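Local coordinates for protein Myo-inositol phosphohydrolase (PDB 4WU3) that probably removes phosphate groups from inositol phosphates such as phytate, as a phosphatase of the protein tyrosine phosphatase-like phytase family, and binds inositol-(1,3,4,5)-tetrakisphosphate, at residues 507-511 with 546-550; 353-357 with 537-543; 511-515 with 598-603. The protein carries 2 engineered substitutions. All blocks are in the same frame, centred on the assembly; numbering follows the deposited sequence.

All three contacts surround one bound inositol tetrakisphosphate in what is probably the second of two phosphatase-like units of the chain. Along the chain the order is 353-357, 507-511, 511-515, 537-543, 546-550 and 598-603, so contacts 1 and 3 both start from the loop at Asp511, whereas contact 2 crosses them. Contacts 1 and 2 have centres about 11 Å apart and share the five-stranded mixed sheet; strand 535-539 leads through the phosphate-binding loop into helix 545-558. Contact 3 lies about 9 Å from contact 1 and about 18 Å from contact 2, between centres, and ties the Asp511 loop to helix 593-613. The loops after edge strand 503-509 and central strand 535-539 thus meet at one pocket.

Contact 1. Residues 507-511 with 546-550; sequences IAATD and RTTAY. With 4IP (inositol-(1,3,4,5)-tetrakisphosphate), chain F.
Arg546 reaches from the start of helix 545-558 to the loop that follows strand 503-509, and it does so as the arginine of a protein tyrosine phosphatase-like phosphate-binding loop. Its backbone N already holds O1P of the inositol phosphate at 2.8 Å, in an almost straight bond. With CG anti to the carbonyl carbon (chi1 -72°) the stem heads for the strand, and CB and CG pass that same oxygen. CD then packs against the methyl CB of Ala509 and the carbonyl O of Thr510; the small alanine leaves room for the arginine stem. A bend at chi3 turns the guanidinium so that NE returns to O1P at 3.1 Å, and this oxygen is therefore gripped twice by one residue. NH1 points the other way, donating to Ala509 O at 3.0 Å with the oxygen in the guanidinium plane, and also pairs with Glu424. NH2 takes O3P of the phosphate at 2.7 Å. These edge bonds fix the rotation of the flat group.

Over one guanidinium face lies Asp511, its carboxylate stacked with the planes 9° apart. The attraction is of charges alone, because OD1 sits 3.6 Å from NH2, well out of the plane, and no N-H aims at it. A short, flat carboxylate suits the place: it lies over the guanidinium face while OD2 turns to O5P of the ligand.

One helical turn on, Tyr550 lays its ring obliquely against Ala509 CB and Ile507 CD1. Its hydroxyl bonds weakly to Asn519 O, and the branch CG2 of Ile507 rests 3.7 Å from Tyr550 OH.

Contact 2. Residues 353-357 with 537-543; sequences PRNFR and HFHSQAG. Engineered in segment 537-543: Ser540 (natural residue Cys). With 4IP (inositol-(1,3,4,5)-tetrakisphosphate), chain F.
CG of Arg357 stands between its backbone N and carbonyl carbon (chi1 66°), and a bend at chi2 (-86°) folds the chain back toward the first part of the phosphate-binding loop, 540-543. NH1 meets Gly543 O at 2.9 Å, on a lone pair, and also Asn355 O at 2.8 Å; NH2 adds a weak bond to Gly543 O. One guanidinium thus joins the type II turn 353-356 to the loop. An alanine in this arginine's place would leave both carbonyls without their shared donor and would probably tie the turn less firmly to the loop. Asn355 suits the turn's positive phi, and its ND2 donates to Ala542 O at 2.6 Å, nearly along the C=O axis. Gly543 also has positive phi, and a side chain there would crowd Asn355. At the pocket, Gln541 N gives O3P of the ligand a bond of 3.2 Å. Ser540, an engineered replacement for the natural Cys, puts OG very close to O2P. Phe356 and His537 meet rim to rim, their ring planes 26° apart; His537 bonds to Ser391 and Ser393. Strand 535-539 lies between strands 390-393 and 416-422, helix 398-411 packs on Phe356, and helix 545-558 on Arg357.

Contact 3. Residues 511-515 with 598-603; sequences DHIWP and QKAHMI. With 4IP (inositol-(1,3,4,5)-tetrakisphosphate), chain F.
Gln598 of helix 593-613 sends the end of its side chain toward Trp514, and a water joins them: it accepts from Trp514 N at 2.9 Å and donates to Gln598 OE1 at 2.7 Å. A long polar side chain suits this position, since its OE1 can hold the water bound to the Trp514 N-H. The aliphatic CG of Gln598 also lies against Trp514 CB.

Lys599 follows, its chain extended beyond CG. CG sits at the edge of the indole, 3.9 Å from Trp514 CB, while CE runs along the backbone of Ile513 toward the loop. NZ ends 3.5 Å from His512 O, a loose approach. Lysine suits the place because its long methylene chain packs along the loop while its charged end lies near His512 O.

Met602, one turn further, meets Trp514 over the face of its five-membered ring. Its CB stands 3.4 Å from that ring's centroid, 13° off the normal, a CH-pi contact. The bend at chi2 sets SD obliquely to the indole, a Met-aromatic contact at 5.3 Å from the same centroid, and that at chi3 turns CE back toward NE1. CD of Pro515 lies against the opposite face, offset toward the rim.

Ile603 completes the row: its CD1 touches Trp514 CH2 at 3.6 Å, at the far end of the six-membered ring. A flat, broad tryptophan suits a place where one side chain meets Lys599, Met602 and Ile603 together.

Back along the loop, His512 gives the ligand a weak bond from ND1 to OPF and meets Trp591 edge-to-face. Along the chain the loop links strand 503-509 to helix 517-529; Ile520 of that helix and Met553 of helix 545-558 also pack on Trp514, and Ile151 of helix 149-161 on Gln598.

Contact 1. Residues 507-511 with 546-550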
loop_
_atom_site.group_PDB
_atom_site.type_symbol
_atom_site.label_atom_id
_atom_site.label_comp_id
_atom_site.label_asym_id
_atom_site.label_seq_id
_atom_site.Cartn_x
_atom_site.Cartn_y
_atom_site.Cartn_z
ATOM N N ILE A 507 40.385 -8.764 4.624
ATOM C CA ILE A 507 39.465 -8.693 3.494
ATOM C C ILE A 507 38.095 -8.294 4.045
ATOM O O ILE A 507 37.573 -8.924 4.975
ATOM C CB ILE A 507 39.389 -10.029 2.714
ATOM C CG1 ILE A 507 40.768 -10.384 2.159
ATOM C CG2 ILE A 507 38.393 -9.924 1.567
ATOM C CD1 ILE A 507 40.876 -11.780 1.592
ATOM N N ALA A 508 37.526 -7.233 3.490
ATOM C CA ALA A 508 36.281 -6.685 4.000
ATOM C C ALA A 508 35.058 -7.385 3.390
ATOM O O ALA A 508 34.343 -6.818 2.559
ATOM C CB ALA A 508 36.234 -5.184 3.746
ATOM N N ALA A 509 34.811 -8.617 3.827
ATOM C CA ALA A 509 33.734 -9.427 3.265
ATOM C C ALA A 509 32.439 -9.182 4.027
ATOM O O ALA A 509 32.412 -9.217 5.252
ATOM C CB ALA A 509 34.106 -10.904 3.293
ATOM N N THR A 510 31.364 -8.912 3.290
ATOM C CA THR A 510 30.079 -8.591 3.906
ATOM C C THR A 510 29.467 -9.834 4.525
ATOM O O THR A 510 29.482 -10.900 3.927
ATOM C CB THR A 510 29.101 -7.997 2.888
ATOM O OG1 THR A 510 29.677 -6.819 2.315
ATOM C CG2 THR A 510 27.774 -7.644 3.567
ATOM N N ASP A 511 28.936 -9.680 5.733
ATOM C CA ASP A 511 28.367 -10.793 6.475
ATOM C C ASP A 511 27.117 -11.358 5.780
ATOM O O ASP A 511 26.354 -10.620 5.151
ATOM C CB ASP A 511 28.023 -10.332 7.893
ATOM C CG ASP A 511 27.692 -11.475 8.816
ATOM O OD1 ASP A 511 27.775 -12.649 8.396
ATOM O OD2 ASP A 511 27.345 -11.187 9.974
ATOM N N ARG A 546 31.397 -16.816 6.246
ATOM C CA ARG A 546 32.542 -16.273 5.537
ATOM C C ARG A 546 33.812 -17.104 5.714
ATOM O O ARG A 546 34.520 -17.367 4.748
ATOM C CB ARG A 546 32.778 -14.838 5.977
ATOM C CG ARG A 546 31.722 -13.885 5.440
ATOM C CD ARG A 546 31.827 -12.524 6.101
ATOM N NE ARG A 546 31.427 -12.606 7.502
ATOM C CZ ARG A 546 31.411 -11.575 8.337
ATOM N NH1 ARG A 546 31.770 -10.370 7.908
ATOM N NH2 ARG A 546 31.020 -11.742 9.602
ATOM N N THR A 547 34.089 -17.530 6.938
ATOM C CA THR A 547 35.276 -18.318 7.222
ATOM C C THR A 547 35.316 -19.643 6.457
ATOM O O THR A 547 36.347 -19.990 5.860
ATOM C CB THR A 547 35.386 -18.596 8.733
ATOM O OG1 THR A 547 35.757 -17.390 9.412
ATOM C CG2 THR A 547 36.422 -19.668 9.024
ATOM N N THR A 548 34.206 -20.381 6.472
ATOM C CA THR A 548 34.140 -21.675 5.800
ATOM C C THR A 548 34.146 -21.534 4.282
ATOM O O THR A 548 34.710 -22.372 3.572
ATOM C CB THR A 548 32.905 -22.489 6.217
ATOM O OG1 THR A 548 32.806 -22.528 7.645
ATOM C CG2 THR A 548 33.024 -23.899 5.696
ATOM N N ALA A 549 33.538 -20.463 3.789
ATOM C CA ALA A 549 33.610 -20.136 2.363
ATOM C C ALA A 549 35.066 -19.972 1.896
ATOM O O ALA A 549 35.507 -20.613 0.945
ATOM C CB ALA A 549 32.819 -18.864 2.078
ATOM N N TYR A 550 35.823 -19.113 2.570
ATOM C CA TYR A 550 37.222 -18.909 2.202
ATOM C C TYR A 550 38.060 -20.172 2.408
ATOM O O TYR A 550 38.883 -20.524 1.546
ATOM C CB TYR A 550 37.811 -17.703 2.939
ATOM C CG TYR A 550 37.579 -16.415 2.179
ATOM C CD1 TYR A 550 38.450 -16.019 1.163
ATOM C CD2 TYR A 550 36.468 -15.624 2.433
ATOM C CE1 TYR A 550 38.226 -14.857 0.447
ATOM C CE2 TYR A 550 36.240 -14.455 1.722
ATOM C CZ TYR A 550 37.119 -14.074 0.732
ATOM O OH TYR A 550 36.887 -12.907 0.022
HETATM C C1 4IP F . 27.803 -15.787 10.281
HETATM O O1 4IP F . 29.119 -16.339 10.236
HETATM C C2 4IP F . 27.608 -15.003 11.571
HETATM O O2 4IP F . 27.894 -15.839 12.684
HETATM C C3 4IP F . 26.175 -14.507 11.716
HETATM O O3 4IP F . 26.031 -13.810 12.956
HETATM C C4 4IP F . 25.169 -15.652 11.648
HETATM O O4 4IP F . 23.844 -15.112 11.692
HETATM C C5 4IP F . 25.361 -16.444 10.359
HETATM O O5 4IP F . 24.459 -17.552 10.314
HETATM C C6 4IP F . 26.799 -16.937 10.211
HETATM O O6 4IP F . 26.960 -17.636 8.975
HETATM P P1 4IP F . 30.398 -15.503 9.737
HETATM O O1P 4IP F . 30.195 -15.361 8.254
HETATM O O2P 4IP F . 31.550 -16.385 10.144
HETATM O O3P 4IP F . 30.335 -14.216 10.518
HETATM P P3 4IP F . 25.503 -12.285 12.974
HETATM O O4P 4IP F . 24.357 -12.284 11.990
HETATM O O5P 4IP F . 26.708 -11.477 12.550
HETATM O O6P 4IP F . 25.065 -12.054 14.399
HETATM P P4 4IP F . 22.726 -15.645 12.732
HETATM O O7P 4IP F . 23.417 -15.652 14.073
HETATM O O8P 4IP F . 21.640 -14.604 12.616
HETATM O O9P 4IP F . 22.367 -17.017 12.195
HETATM P P5 4IP F . 23.789 -17.987 8.909
HETATM O OPF 4IP F . 23.706 -16.710 8.087
HETATM O OPG 4IP F . 22.450 -18.550 9.337
HETATM O OPH 4IP F . 24.749 -19.010 8.344
#

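Contact 2. Residues 353-357 with 537-543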
loop_
_atom_site.group_PDB
_atom_site.type_symbol
_atom_site.label_atom_id
_atom_site.label_comp_id
_atom_site.label_asym_id
_atom_site.label_seq_id
_atom_site.Cartn_x
_atom_site.Cartn_y
_atom_site.Cartn_z
ATOM N N PRO A 353 39.155 -19.947 20.726
ATOM C CA PRO A 353 37.956 -19.253 20.300
ATOM C C PRO A 353 36.910 -20.246 19.825
ATOM O O PRO A 353 37.241 -21.404 19.549
ATOM C CB PRO A 353 38.448 -18.378 19.148
ATOM C CG PRO A 353 39.645 -19.091 18.615
ATOM C CD PRO A 353 40.292 -19.698 19.823
ATOM N N ARG A 354 35.658 -19.806 19.750
ATOM C CA ARG A 354 34.576 -20.639 19.246
ATOM C C ARG A 354 34.886 -21.152 17.836
ATOM O O ARG A 354 35.546 -20.478 17.050
ATOM C CB ARG A 354 33.283 -19.834 19.246
ATOM C CG ARG A 354 32.023 -20.635 18.973
ATOM C CD ARG A 354 30.770 -19.864 19.383
ATOM N NE ARG A 354 30.735 -18.509 18.825
ATOM C CZ ARG A 354 29.907 -18.102 17.864
ATOM N NH1 ARG A 354 29.013 -18.938 17.343
ATOM N NH2 ARG A 354 29.968 -16.848 17.426
ATOM N N ASN A 355 34.439 -22.363 17.540
ATOM C CA ASN A 355 34.547 -22.949 16.196
ATOM C C ASN A 355 35.975 -23.007 15.654
ATOM O O ASN A 355 36.200 -22.850 14.437
ATOM C CB ASN A 355 33.649 -22.187 15.211
ATOM C CG ASN A 355 32.182 -22.289 15.567
ATOM O OD1 ASN A 355 31.728 -23.314 16.068
ATOM N ND2 ASN A 355 31.432 -21.231 15.303
ATOM N N PHE A 356 36.928 -23.244 16.558
ATOM C CA PHE A 356 38.339 -23.307 16.197
ATOM C C PHE A 356 38.644 -24.657 15.599
ATOM O O PHE A 356 38.193 -25.669 16.125
ATOM C CB PHE A 356 39.239 -23.117 17.426
ATOM C CG PHE A 356 40.717 -23.283 17.132
ATOM C CD1 PHE A 356 41.449 -22.244 16.593
ATOM C CD2 PHE A 356 41.367 -24.483 17.384
ATOM C CE1 PHE A 356 42.800 -22.392 16.314
ATOM C CE2 PHE A 356 42.718 -24.627 17.123
ATOM C CZ PHE A 356 43.434 -23.579 16.579
ATOM N N ARG A 357 39.412 -24.680 14.516
ATOM C CA ARG A 357 39.861 -25.946 13.939
ATOM C C ARG A 357 41.087 -25.748 13.086
ATOM O O ARG A 357 41.319 -24.650 12.568
ATOM C CB ARG A 357 38.757 -26.600 13.102
ATOM C CG ARG A 357 38.368 -25.839 11.844
ATOM C CD ARG A 357 37.318 -24.765 12.095
ATOM N NE ARG A 357 36.684 -24.338 10.847
ATOM C CZ ARG A 357 35.796 -23.356 10.752
ATOM N NH1 ARG A 357 35.402 -22.683 11.797
ATOM N NH2 ARG A 357 35.292 -23.027 9.596
ATOM N N HIS A 537 45.140 -18.520 8.994
ATOM C CA HIS A 537 44.041 -18.676 9.940
ATOM C C HIS A 537 42.908 -17.716 9.620
ATOM O O HIS A 537 43.022 -16.519 9.838
ATOM C CB HIS A 537 44.495 -18.439 11.371
ATOM C CG HIS A 537 43.383 -18.563 12.362
ATOM N ND1 HIS A 537 43.050 -19.759 12.958
ATOM C CD2 HIS A 537 42.498 -17.653 12.827
ATOM C CE1 HIS A 537 42.022 -19.577 13.763
ATOM N NE2 HIS A 537 41.671 -18.307 13.705
ATOM N N PHE A 538 41.809 -18.249 9.101
ATOM C CA PHE A 538 40.676 -17.426 8.748
ATOM C C PHE A 538 39.734 -17.256 9.920
ATOM O O PHE A 538 39.428 -18.214 10.633
ATOM C CB PHE A 538 39.907 -18.051 7.600
ATOM C CG PHE A 538 40.668 -18.098 6.325
ATOM C CD1 PHE A 538 40.654 -17.031 5.461
ATOM C CD2 PHE A 538 41.394 -19.223 5.988
ATOM C CE1 PHE A 538 41.359 -17.082 4.269
ATOM C CE2 PHE A 538 42.110 -19.275 4.811
ATOM C CZ PHE A 538 42.087 -18.204 3.947
ATOM N N HIS A 539 39.260 -16.030 10.106
ATOM C CA HIS A 539 38.185 -15.782 11.064
ATOM C C HIS A 539 37.210 -14.770 10.493
ATOM O O HIS A 539 37.553 -13.950 9.644
ATOM C CB HIS A 539 38.724 -15.313 12.436
ATOM C CG HIS A 539 38.990 -13.842 12.518
ATOM N ND1 HIS A 539 37.995 -12.915 12.747
ATOM C CD2 HIS A 539 40.135 -13.138 12.386
ATOM C CE1 HIS A 539 38.517 -11.703 12.743
ATOM N NE2 HIS A 539 39.814 -11.811 12.527
ATOM N N SER A 540 35.977 -14.849 10.958
ATOM C CA SER A 540 35.002 -13.818 10.683
ATOM C C SER A 540 34.355 -13.532 12.028
ATOM O O SER A 540 35.070 -13.403 13.022
ATOM C CB SER A 540 34.012 -14.284 9.618
ATOM O OG SER A 540 33.746 -15.662 9.769
ATOM N N GLN A 541 33.033 -13.428 12.090
ATOM C CA GLN A 541 32.371 -13.135 13.365
ATOM C C GLN A 541 32.199 -14.432 14.124
ATOM O O GLN A 541 32.622 -14.545 15.266
ATOM C CB GLN A 541 31.006 -12.450 13.155
ATOM C CG GLN A 541 30.452 -11.734 14.384
ATOM C CD GLN A 541 29.806 -12.660 15.407
ATOM O OE1 GLN A 541 29.291 -13.718 15.067
ATOM N NE2 GLN A 541 29.813 -12.244 16.664
ATOM N N ALA A 542 31.598 -15.415 13.461
ATOM C CA ALA A 542 31.277 -16.697 14.089
ATOM C C ALA A 542 32.136 -17.863 13.607
ATOM O O ALA A 542 32.000 -18.979 14.094
ATOM C CB ALA A 542 29.814 -17.021 13.852
ATOM N N GLY A 543 33.010 -17.621 12.642
ATOM C CA GLY A 543 33.805 -18.708 12.083
ATOM C C GLY A 543 32.938 -19.689 11.318
ATOM O O GLY A 543 33.257 -20.870 11.239
HETATM C C1 4IP F . 27.803 -15.787 10.281
HETATM O O1 4IP F . 29.119 -16.339 10.236
HETATM C C2 4IP F . 27.608 -15.003 11.571
HETATM O O2 4IP F . 27.894 -15.839 12.684
HETATM C C3 4IP F . 26.175 -14.507 11.716
HETATM O O3 4IP F . 26.031 -13.810 12.956
HETATM C C4 4IP F . 25.169 -15.652 11.648
HETATM O O4 4IP F . 23.844 -15.112 11.692
HETATM C C5 4IP F . 25.361 -16.444 10.359
HETATM O O5 4IP F . 24.459 -17.552 10.314
HETATM C C6 4IP F . 26.799 -16.937 10.211
HETATM O O6 4IP F . 26.960 -17.636 8.975
HETATM P P1 4IP F . 30.398 -15.503 9.737
HETATM O O1P 4IP F . 30.195 -15.361 8.254
HETATM O O2P 4IP F . 31.550 -16.385 10.144
HETATM O O3P 4IP F . 30.335 -14.216 10.518
HETATM P P3 4IP F . 25.503 -12.285 12.974
HETATM O O4P 4IP F . 24.357 -12.284 11.990
HETATM O O5P 4IP F . 26.708 -11.477 12.550
HETATM O O6P 4IP F . 25.065 -12.054 14.399
HETATM P P4 4IP F . 22.726 -15.645 12.732
HETATM O O7P 4IP F . 23.417 -15.652 14.073
HETATM O O8P 4IP F . 21.640 -14.604 12.616
HETATM O O9P 4IP F . 22.367 -17.017 12.195
HETATM P P5 4IP F . 23.789 -17.987 8.909
HETATM O OPF 4IP F . 23.706 -16.710 8.087
HETATM O OPG 4IP F . 22.450 -18.550 9.337
HETATM O OPH 4IP F . 24.749 -19.010 8.344
#

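Contact 3. Residues 511-515 with 598-603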
loop_
_atom_site.group_PDB
_atom_site.type_symbol
_atom_site.label_atom_id
_atom_site.label_comp_id
_atom_site.label_asym_id
_atom_site.label_seq_id
_atom_site.Cartn_x
_atom_site.Cartn_y
_atom_site.Cartn_z
ATOM N N ASP A 511 28.936 -9.680 5.733
ATOM C CA ASP A 511 28.367 -10.793 6.475
ATOM C C ASP A 511 27.117 -11.358 5.780
ATOM O O ASP A 511 26.354 -10.620 5.151
ATOM C CB ASP A 511 28.023 -10.332 7.893
ATOM C CG ASP A 511 27.692 -11.475 8.816
ATOM O OD1 ASP A 511 27.775 -12.649 8.396
ATOM O OD2 ASP A 511 27.345 -11.187 9.974
ATOM N N HIS A 512 26.947 -12.675 5.896
ATOM C CA HIS A 512 25.794 -13.416 5.366
ATOM C C HIS A 512 25.834 -13.714 3.866
ATOM O O HIS A 512 25.021 -14.494 3.388
ATOM C CB HIS A 512 24.468 -12.718 5.693
ATOM C CG HIS A 512 24.312 -12.362 7.134
ATOM N ND1 HIS A 512 24.116 -13.306 8.118
ATOM C CD2 HIS A 512 24.333 -11.163 7.763
ATOM C CE1 HIS A 512 24.023 -12.706 9.292
ATOM N NE2 HIS A 512 24.152 -11.403 9.105
ATOM N N ILE A 513 26.739 -13.093 3.114
ATOM C CA ILE A 513 26.670 -13.191 1.655
ATOM C C ILE A 513 27.915 -13.794 1.030
ATOM O O ILE A 513 28.995 -13.819 1.627
ATOM C CB ILE A 513 26.353 -11.833 0.973
ATOM C CG1 ILE A 513 27.590 -10.958 0.854
ATOM C CG2 ILE A 513 25.282 -11.070 1.735
ATOM C CD1 ILE A 513 27.333 -9.682 0.062
ATOM N N TRP A 514 27.743 -14.309 -0.180
ATOM C CA TRP A 514 28.846 -14.895 -0.914
ATOM C C TRP A 514 29.898 -13.813 -1.143
ATOM O O TRP A 514 29.577 -12.731 -1.605
ATOM C CB TRP A 514 28.350 -15.468 -2.234
ATOM C CG TRP A 514 29.446 -15.937 -3.098
ATOM C CD1 TRP A 514 29.906 -15.333 -4.224
ATOM C CD2 TRP A 514 30.254 -17.104 -2.903
ATOM N NE1 TRP A 514 30.946 -16.055 -4.752
ATOM C CE2 TRP A 514 31.182 -17.145 -3.958
ATOM C CE3 TRP A 514 30.276 -18.117 -1.941
ATOM C CZ2 TRP A 514 32.127 -18.151 -4.079
ATOM C CZ3 TRP A 514 31.209 -19.115 -2.059
ATOM C CH2 TRP A 514 32.126 -19.131 -3.126
ATOM N N PRO A 515 31.158 -14.091 -0.788
ATOM C CA PRO A 515 32.194 -13.086 -0.988
ATOM C C PRO A 515 32.172 -12.501 -2.406
ATOM O O PRO A 515 32.008 -13.231 -3.374
ATOM C CB PRO A 515 33.483 -13.864 -0.737
ATOM C CG PRO A 515 33.081 -14.936 0.214
ATOM C CD PRO A 515 31.688 -15.326 -0.195
ATOM N N GLN A 598 22.555 -18.309 -3.447
ATOM C CA GLN A 598 23.629 -17.701 -4.197
ATOM C C GLN A 598 24.965 -18.358 -3.806
ATOM O O GLN A 598 25.833 -18.574 -4.651
ATOM C CB GLN A 598 23.624 -16.197 -3.930
ATOM C CG GLN A 598 24.772 -15.404 -4.517
ATOM C CD GLN A 598 24.499 -13.918 -4.449
ATOM O OE1 GLN A 598 24.170 -13.381 -3.391
ATOM N NE2 GLN A 598 24.622 -13.241 -5.588
ATOM N N LYS A 599 25.125 -18.702 -2.535
ATOM C CA LYS A 599 26.358 -19.362 -2.119
ATOM C C LYS A 599 26.453 -20.758 -2.710
ATOM O O LYS A 599 27.499 -21.170 -3.201
ATOM C CB LYS A 599 26.459 -19.449 -0.599
ATOM C CG LYS A 599 26.793 -18.140 0.092
ATOM C CD LYS A 599 26.820 -18.368 1.592
ATOM C CE LYS A 599 27.166 -17.121 2.367
ATOM N NZ LYS A 599 26.949 -17.388 3.815
ATOM N N ALA A 600 25.352 -21.491 -2.655
ATOM C CA ALA A 600 25.331 -22.829 -3.183
ATOM C C ALA A 600 25.728 -22.809 -4.651
ATOM O O ALA A 600 26.501 -23.634 -5.102
ATOM C CB ALA A 600 23.948 -23.427 -3.013
ATOM N N HIS A 601 25.201 -21.843 -5.385
ATOM C CA HIS A 601 25.446 -21.728 -6.812
ATOM C C HIS A 601 26.896 -21.337 -7.086
ATOM O O HIS A 601 27.576 -21.974 -7.896
ATOM C CB HIS A 601 24.512 -20.661 -7.379
ATOM C CG HIS A 601 24.453 -20.624 -8.871
ATOM N ND1 HIS A 601 24.901 -19.552 -9.607
ATOM C CD2 HIS A 601 23.971 -21.515 -9.765
ATOM C CE1 HIS A 601 24.709 -19.788 -10.891
ATOM N NE2 HIS A 601 24.147 -20.974 -11.014
ATOM N N MET A 602 27.364 -20.293 -6.403
ATOM C CA MET A 602 28.659 -19.707 -6.699
ATOM C C MET A 602 29.831 -20.566 -6.241
ATOM O O MET A 602 30.904 -20.491 -6.839
ATOM C CB MET A 602 28.774 -18.301 -6.095
ATOM C CG MET A 602 27.839 -17.266 -6.716
ATOM S SD MET A 602 28.043 -17.051 -8.498
ATOM C CE MET A 602 29.612 -16.208 -8.577
ATOM N N ILE A 603 29.653 -21.370 -5.192
ATOM C CA ILE A 603 30.750 -22.226 -4.736
ATOM C C ILE A 603 31.034 -23.319 -5.769
ATOM O O ILE A 603 32.186 -23.710 -5.954
ATOM C CB ILE A 603 30.498 -22.846 -3.349
ATOM C CG1 ILE A 603 31.771 -23.525 -2.818
ATOM C CG2 ILE A 603 29.372 -23.864 -3.405
ATOM C CD1 ILE A 603 32.954 -22.598 -2.650
HETATM C C1 4IP F . 27.803 -15.787 10.281
HETATM O O1 4IP F . 29.119 -16.339 10.236
HETATM C C2 4IP F . 27.608 -15.003 11.571
HETATM O O2 4IP F . 27.894 -15.839 12.684
HETATM C C3 4IP F . 26.175 -14.507 11.716
HETATM O O3 4IP F . 26.031 -13.810 12.956
HETATM C C4 4IP F . 25.169 -15.652 11.648
HETATM O O4 4IP F . 23.844 -15.112 11.692
HETATM C C5 4IP F . 25.361 -16.444 10.359
HETATM O O5 4IP F . 24.459 -17.552 10.314
HETATM C C6 4IP F . 26.799 -16.937 10.211
HETATM O O6 4IP F . 26.960 -17.636 8.975
HETATM P P1 4IP F . 30.398 -15.503 9.737
HETATM O O1P 4IP F . 30.195 -15.361 8.254
HETATM O O2P 4IP F . 31.550 -16.385 10.144
HETATM O O3P 4IP F . 30.335 -14.216 10.518
HETATM P P3 4IP F . 25.503 -12.285 12.974
HETATM O O4P 4IP F . 24.357 -12.284 11.990
HETATM O O5P 4IP F . 26.708 -11.477 12.550
HETATM O O6P 4IP F . 25.065 -12.054 14.399
HETATM P P4 4IP F . 22.726 -15.645 12.732
HETATM O O7P 4IP F . 23.417 -15.652 14.073
HETATM O O8P 4IP F . 21.640 -14.604 12.616
HETATM O O9P 4IP F . 22.367 -17.017 12.195
HETATM P P5 4IP F . 23.789 -17.987 8.909
HETATM O OPF 4IP F . 23.706 -16.710 8.087
HETATM O OPG 4IP F . 22.450 -18.550 9.337
HETATM O OPH 4IP F . 24.749 -19.010 8.344
HETATM O O HOH W 1 25.000 -14.572 -1.105
#